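PDB 4GKH: aminoglycoside 3'-phosphotransferase AphA1-IAB from Acinetobacter baumannii, which transfers a phosphate group from a nucleoside triphosphate to the 3'-hydroxyl of kanamycin and related aminoglycosides, conferring resistance to these antibiotics. Local coordinates for residues R149-V162 with N260-F272. Sequence-based numbering, arbitrary orientation.
With NA (sodium ion), chain O; KAN (kanamycin a), chain M.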
# COMPACT_ATOMS: atom_id res chain seq x y z
N ARG A 149 -13.96 5.68 0.44
CA ARG A 149 -13.53 4.36 -0.03
C ARG A 149 -14.72 3.46 -0.31
O ARG A 149 -14.66 2.61 -1.22
CB ARG A 149 -12.61 3.67 1.00
CG ARG A 149 -11.28 4.36 1.30
CD ARG A 149 -10.32 4.51 0.11
NE ARG A 149 -9.99 3.25 -0.57
CZ ARG A 149 -9.17 2.31 -0.08
NH1 ARG A 149 -8.59 2.46 1.11
NH2 ARG A 149 -8.94 1.21 -0.79
N LEU A 150 -15.79 3.61 0.45
CA LEU A 150 -16.97 2.78 0.20
C LEU A 150 -17.57 3.12 -1.17
O LEU A 150 -17.98 2.25 -1.94
CB LEU A 150 -18.00 2.94 1.32
CG LEU A 150 -17.70 2.11 2.57
CD1 LEU A 150 -18.57 2.57 3.73
CD2 LEU A 150 -17.94 0.63 2.31
N ALA A 151 -17.61 4.41 -1.49
CA ALA A 151 -18.10 4.82 -2.79
C ALA A 151 -17.18 4.30 -3.90
O ALA A 151 -17.65 3.92 -4.97
CB ALA A 151 -18.26 6.34 -2.87
N GLN A 152 -15.88 4.31 -3.66
CA GLN A 152 -14.93 3.75 -4.62
C GLN A 152 -15.22 2.26 -4.82
O GLN A 152 -15.20 1.75 -5.93
CB GLN A 152 -13.51 3.88 -4.11
CG GLN A 152 -12.68 4.99 -4.74
CD GLN A 152 -11.25 5.03 -4.19
OE1 GLN A 152 -10.92 4.34 -3.22
NE2 GLN A 152 -10.39 5.83 -4.82
N ALA A 153 -15.45 1.57 -3.71
CA ALA A 153 -15.70 0.13 -3.75
C ALA A 153 -16.98 -0.19 -4.52
O ALA A 153 -17.05 -1.15 -5.33
CB ALA A 153 -15.79 -0.41 -2.33
N GLN A 154 -18.01 0.61 -4.27
CA GLN A 154 -19.30 0.40 -4.93
C GLN A 154 -19.12 0.49 -6.44
O GLN A 154 -19.61 -0.37 -7.19
CB GLN A 154 -20.34 1.40 -4.44
CG GLN A 154 -21.66 1.29 -5.19
CD GLN A 154 -22.86 1.64 -4.33
OE1 GLN A 154 -22.95 2.73 -3.77
NE2 GLN A 154 -23.79 0.71 -4.23
N SER A 155 -18.39 1.51 -6.88
CA SER A 155 -18.12 1.73 -8.29
C SER A 155 -17.29 0.63 -8.93
O SER A 155 -17.60 0.19 -10.03
CB SER A 155 -17.44 3.09 -8.50
OG SER A 155 -18.39 4.11 -8.27
N ARG A 156 -16.25 0.18 -8.24
CA ARG A 156 -15.46 -0.95 -8.72
C ARG A 156 -16.30 -2.21 -8.86
O ARG A 156 -16.18 -2.93 -9.86
CB ARG A 156 -14.24 -1.19 -7.82
CG ARG A 156 -13.14 -0.15 -8.07
CD ARG A 156 -11.90 -0.39 -7.26
NE ARG A 156 -11.51 -1.79 -7.26
CZ ARG A 156 -10.77 -2.38 -8.19
NH1 ARG A 156 -10.45 -3.66 -8.07
NH2 ARG A 156 -10.36 -1.69 -9.25
N MSE A 157 -17.18 -2.46 -7.89
CA MSE A 157 -18.08 -3.61 -7.97
C MSE A 157 -19.00 -3.47 -9.16
O MSE A 157 -19.20 -4.42 -9.92
CB MSE A 157 -18.92 -3.72 -6.70
CG MSE A 157 -19.96 -4.84 -6.76
SE MSE A 157 -20.97 -5.09 -5.09
CE MSE A 157 -21.63 -3.26 -4.89
N ASN A 158 -19.56 -2.28 -9.33
CA ASN A 158 -20.53 -2.03 -10.39
C ASN A 158 -19.90 -2.08 -11.78
O ASN A 158 -20.56 -2.44 -12.76
CB ASN A 158 -21.21 -0.67 -10.17
CG ASN A 158 -22.23 -0.70 -9.04
OD1 ASN A 158 -22.54 -1.76 -8.50
ND2 ASN A 158 -22.77 0.47 -8.69
N ASN A 159 -18.64 -1.69 -11.86
CA ASN A 159 -17.90 -1.73 -13.11
C ASN A 159 -17.33 -3.10 -13.42
O ASN A 159 -16.75 -3.32 -14.48
CB ASN A 159 -16.79 -0.65 -13.08
CG ASN A 159 -17.36 0.73 -13.35
OD1 ASN A 159 -18.27 0.88 -14.17
ND2 ASN A 159 -16.88 1.75 -12.62
N GLY A 160 -17.50 -4.04 -12.49
CA GLY A 160 -17.07 -5.40 -12.70
C GLY A 160 -15.60 -5.63 -12.44
O GLY A 160 -15.01 -6.60 -12.91
N LEU A 161 -14.99 -4.73 -11.66
CA LEU A 161 -13.54 -4.74 -11.50
C LEU A 161 -13.06 -5.51 -10.28
O LEU A 161 -11.86 -5.69 -10.11
CB LEU A 161 -13.00 -3.31 -11.44
CG LEU A 161 -13.48 -2.43 -12.59
CD1 LEU A 161 -12.84 -1.04 -12.49
CD2 LEU A 161 -13.19 -3.09 -13.92
N VAL A 162 -13.97 -5.95 -9.43
CA VAL A 162 -13.55 -6.66 -8.21
C VAL A 162 -13.04 -8.07 -8.52
O VAL A 162 -13.69 -8.84 -9.22
CB VAL A 162 -14.70 -6.71 -7.17
CG1 VAL A 162 -14.32 -7.59 -5.97
CG2 VAL A 162 -15.05 -5.30 -6.70
N ASN A 260 -14.43 -5.41 15.30
CA ASN A 260 -15.36 -4.83 14.33
C ASN A 260 -14.65 -3.96 13.30
O ASN A 260 -14.93 -4.04 12.11
CB ASN A 260 -16.45 -4.03 15.03
CG ASN A 260 -17.47 -3.46 14.06
OD1 ASN A 260 -18.30 -4.19 13.51
ND2 ASN A 260 -17.41 -2.15 13.84
N LYS A 261 -13.72 -3.13 13.76
CA LYS A 261 -12.99 -2.27 12.84
C LYS A 261 -12.01 -3.09 12.02
O LYS A 261 -11.78 -2.81 10.85
CB LYS A 261 -12.26 -1.13 13.57
CG LYS A 261 -13.20 -0.07 14.13
CD LYS A 261 -12.54 1.31 14.15
CE LYS A 261 -11.54 1.48 15.24
NZ LYS A 261 -11.22 2.92 15.41
N LEU A 262 -11.45 -4.12 12.63
CA LEU A 262 -10.55 -5.01 11.91
C LEU A 262 -11.31 -5.67 10.74
O LEU A 262 -10.88 -5.62 9.58
CB LEU A 262 -10.01 -6.08 12.86
CG LEU A 262 -8.97 -7.08 12.34
CD1 LEU A 262 -7.82 -6.36 11.71
CD2 LEU A 262 -8.48 -7.98 13.48
N GLN A 263 -12.45 -6.25 11.06
CA GLN A 263 -13.24 -6.99 10.08
C GLN A 263 -13.73 -6.05 8.99
O GLN A 263 -13.66 -6.37 7.79
CB GLN A 263 -14.43 -7.65 10.77
CG GLN A 263 -15.37 -8.37 9.82
CD GLN A 263 -14.90 -9.76 9.47
OE1 GLN A 263 -13.70 -10.04 9.45
NE2 GLN A 263 -15.85 -10.65 9.21
N PHE A 264 -14.21 -4.87 9.38
CA PHE A 264 -14.63 -3.90 8.38
C PHE A 264 -13.54 -3.61 7.35
O PHE A 264 -13.79 -3.63 6.15
CB PHE A 264 -15.16 -2.59 8.98
CG PHE A 264 -15.44 -1.55 7.93
CD1 PHE A 264 -16.63 -1.57 7.23
CD2 PHE A 264 -14.47 -0.60 7.59
CE1 PHE A 264 -16.89 -0.63 6.24
CE2 PHE A 264 -14.72 0.33 6.59
CZ PHE A 264 -15.93 0.31 5.92
N HIS A 265 -12.32 -3.33 7.80
CA HIS A 265 -11.27 -2.94 6.88
C HIS A 265 -10.76 -4.08 6.02
O HIS A 265 -10.37 -3.87 4.87
CB HIS A 265 -10.14 -2.20 7.61
CG HIS A 265 -10.52 -0.83 8.06
ND1 HIS A 265 -11.07 -0.58 9.30
CD2 HIS A 265 -10.48 0.36 7.41
CE1 HIS A 265 -11.34 0.72 9.40
NE2 HIS A 265 -10.99 1.31 8.27
N LEU A 266 -10.78 -5.29 6.57
CA LEU A 266 -10.46 -6.50 5.80
C LEU A 266 -11.49 -6.68 4.68
O LEU A 266 -11.15 -6.98 3.53
CB LEU A 266 -10.51 -7.72 6.70
CG LEU A 266 -9.36 -7.81 7.71
CD1 LEU A 266 -9.59 -8.95 8.69
CD2 LEU A 266 -8.07 -8.00 6.96
N MSE A 267 -12.75 -6.50 5.02
CA MSE A 267 -13.79 -6.66 4.02
C MSE A 267 -13.69 -5.57 2.95
O MSE A 267 -13.85 -5.83 1.76
CB MSE A 267 -15.17 -6.70 4.68
CG MSE A 267 -15.39 -7.95 5.54
SE MSE A 267 -17.16 -8.02 6.28
CE MSE A 267 -18.04 -8.87 4.78
N LEU A 268 -13.36 -4.35 3.37
CA LEU A 268 -13.26 -3.26 2.40
C LEU A 268 -12.14 -3.51 1.40
O LEU A 268 -12.28 -3.23 0.20
CB LEU A 268 -13.06 -1.92 3.10
CG LEU A 268 -13.01 -0.64 2.26
CD1 LEU A 268 -14.33 -0.41 1.53
CD2 LEU A 268 -12.68 0.55 3.15
N ASP A 269 -11.05 -4.10 1.87
CA ASP A 269 -9.91 -4.34 0.99
C ASP A 269 -10.20 -5.42 -0.06
O ASP A 269 -9.49 -5.49 -1.07
CB ASP A 269 -8.62 -4.66 1.77
CG ASP A 269 -7.35 -4.40 0.95
OD1 ASP A 269 -7.25 -3.34 0.31
OD2 ASP A 269 -6.44 -5.26 0.93
N GLU A 270 -11.24 -6.23 0.15
CA GLU A 270 -11.65 -7.22 -0.87
C GLU A 270 -12.01 -6.56 -2.20
O GLU A 270 -11.93 -7.17 -3.27
CB GLU A 270 -12.85 -8.06 -0.39
CG GLU A 270 -12.63 -8.87 0.90
CD GLU A 270 -11.65 -10.03 0.74
OE1 GLU A 270 -10.66 -9.91 0.00
OE2 GLU A 270 -11.88 -11.08 1.39
N PHE A 271 -12.40 -5.30 -2.12
CA PHE A 271 -12.91 -4.57 -3.29
C PHE A 271 -11.83 -3.91 -4.16
O PHE A 271 -12.13 -3.38 -5.24
CB PHE A 271 -13.94 -3.52 -2.83
CG PHE A 271 -15.22 -4.13 -2.32
CD1 PHE A 271 -15.34 -4.51 -0.98
CD2 PHE A 271 -16.28 -4.36 -3.18
CE1 PHE A 271 -16.51 -5.10 -0.52
CE2 PHE A 271 -17.46 -4.95 -2.73
CZ PHE A 271 -17.58 -5.32 -1.39
N PHE A 272 -10.59 -3.96 -3.69
CA PHE A 272 -9.51 -3.21 -4.32
C PHE A 272 -8.40 -4.10 -4.87
O PHE A 272 -7.45 -3.62 -5.47
CB PHE A 272 -8.98 -2.14 -3.36
CG PHE A 272 -10.01 -1.10 -3.03
CD1 PHE A 272 -10.20 -0.00 -3.87
CD2 PHE A 272 -10.84 -1.25 -1.94
CE1 PHE A 272 -11.16 0.95 -3.59
CE2 PHE A 272 -11.83 -0.30 -1.65
CZ PHE A 272 -11.98 0.81 -2.48
OXT PHE A 272 -8.47 -5.33 -4.73
NA NA O . -15.63 -9.09 -13.05
C1 KAN M . -3.72 -7.45 -3.55
C2 KAN M . -2.52 -6.53 -3.42
C3 KAN M . -2.88 -5.07 -3.61
C4 KAN M . -3.49 -4.91 -5.00
C5 KAN M . -4.73 -5.78 -5.08
C6 KAN M . -5.25 -5.58 -6.50
C7 KAN M . -7.15 -9.64 -0.18
C8 KAN M . -5.91 -10.26 -0.78
C9 KAN M . -4.94 -9.11 -1.15
C10 KAN M . -5.56 -8.16 -2.20
C11 KAN M . -6.81 -7.53 -1.53
C12 KAN M . -7.79 -8.65 -1.17
C13 KAN M . -4.56 -12.24 -0.26
C14 KAN M . -4.86 -13.37 0.73
C15 KAN M . -4.40 -13.09 2.15
C16 KAN M . -2.91 -12.83 2.13
C17 KAN M . -2.68 -11.63 1.22
C18 KAN M . -1.22 -11.12 1.24
N1 KAN M . -6.47 -6.38 -6.69
N2 KAN M . -7.45 -6.62 -2.49
N3 KAN M . -8.06 -10.77 0.11
N4 KAN M . -4.67 -14.25 3.00
O5 KAN M . -4.35 -7.16 -4.85
O6 KAN M . -1.95 -6.72 -2.11
O7 KAN M . -1.68 -4.30 -3.49
O8 KAN M . -3.88 -3.54 -5.21
O9 KAN M . -4.65 -7.10 -2.53
O10 KAN M . -3.65 -9.63 -1.55
O11 KAN M . -5.39 -11.18 0.20
O12 KAN M . -3.16 -11.92 -0.13
O13 KAN M . -6.26 -13.63 0.63
O14 KAN M . -2.50 -12.52 3.45
O15 KAN M . -1.13 -9.88 0.50
O HOH W 1 -8.41 -1.02 1.24
O HOH W 2 -16.04 -8.95 -10.53
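Arg149 points its guanidinium, NH2 first, at one face of the C-terminal Phe272 ring: CZ stands 4.1 Å from the ring centroid and 14° off the normal, which defines a cation-pi contact. The planes are steeply inclined, so NH2 leads, sitting over the ring centre. Bends at chi2 and chi3 turn the arginine chain so that its NH2 end reaches the ring face, and a weak bond from NE to Gln152 OE1 ties it to its own helix. Water 1 joins Arg149 NH2 (3.1 Å) to Asp269 OD1 (2.8 Å).

Arg156 grips the backbone instead. Its NE meets Phe271 O at 2.6 Å with an N-H...O angle of 173°; the oxygen lies in the guanidinium plane and the donor in the carbonyl plane. NH1 adds only a weak bond to the same oxygen. Alongside these polar ties, Ala153 CB abuts Phe271 CB at 3.7 Å, while Val162 CG2 approaches that ring obliquely and Met157 SE meets its edge. Farther along, Leu150 CD2 touches Leu268 CD1 (3.8 Å) and both Leu150 methyls reach the Phe264 ring at CZ, CD1 at its edge.

The chain terminus is thus held beside kanamycin, whose N2 donates to Asp269 O, N3 to Glu270 OE1 and N1 to Phe272 OXT (3.0 Å). Helix 146-158 thereby backs an aminoglycoside pocket built partly from the C-terminus, in a protein-kinase-like phosphotransferase fold.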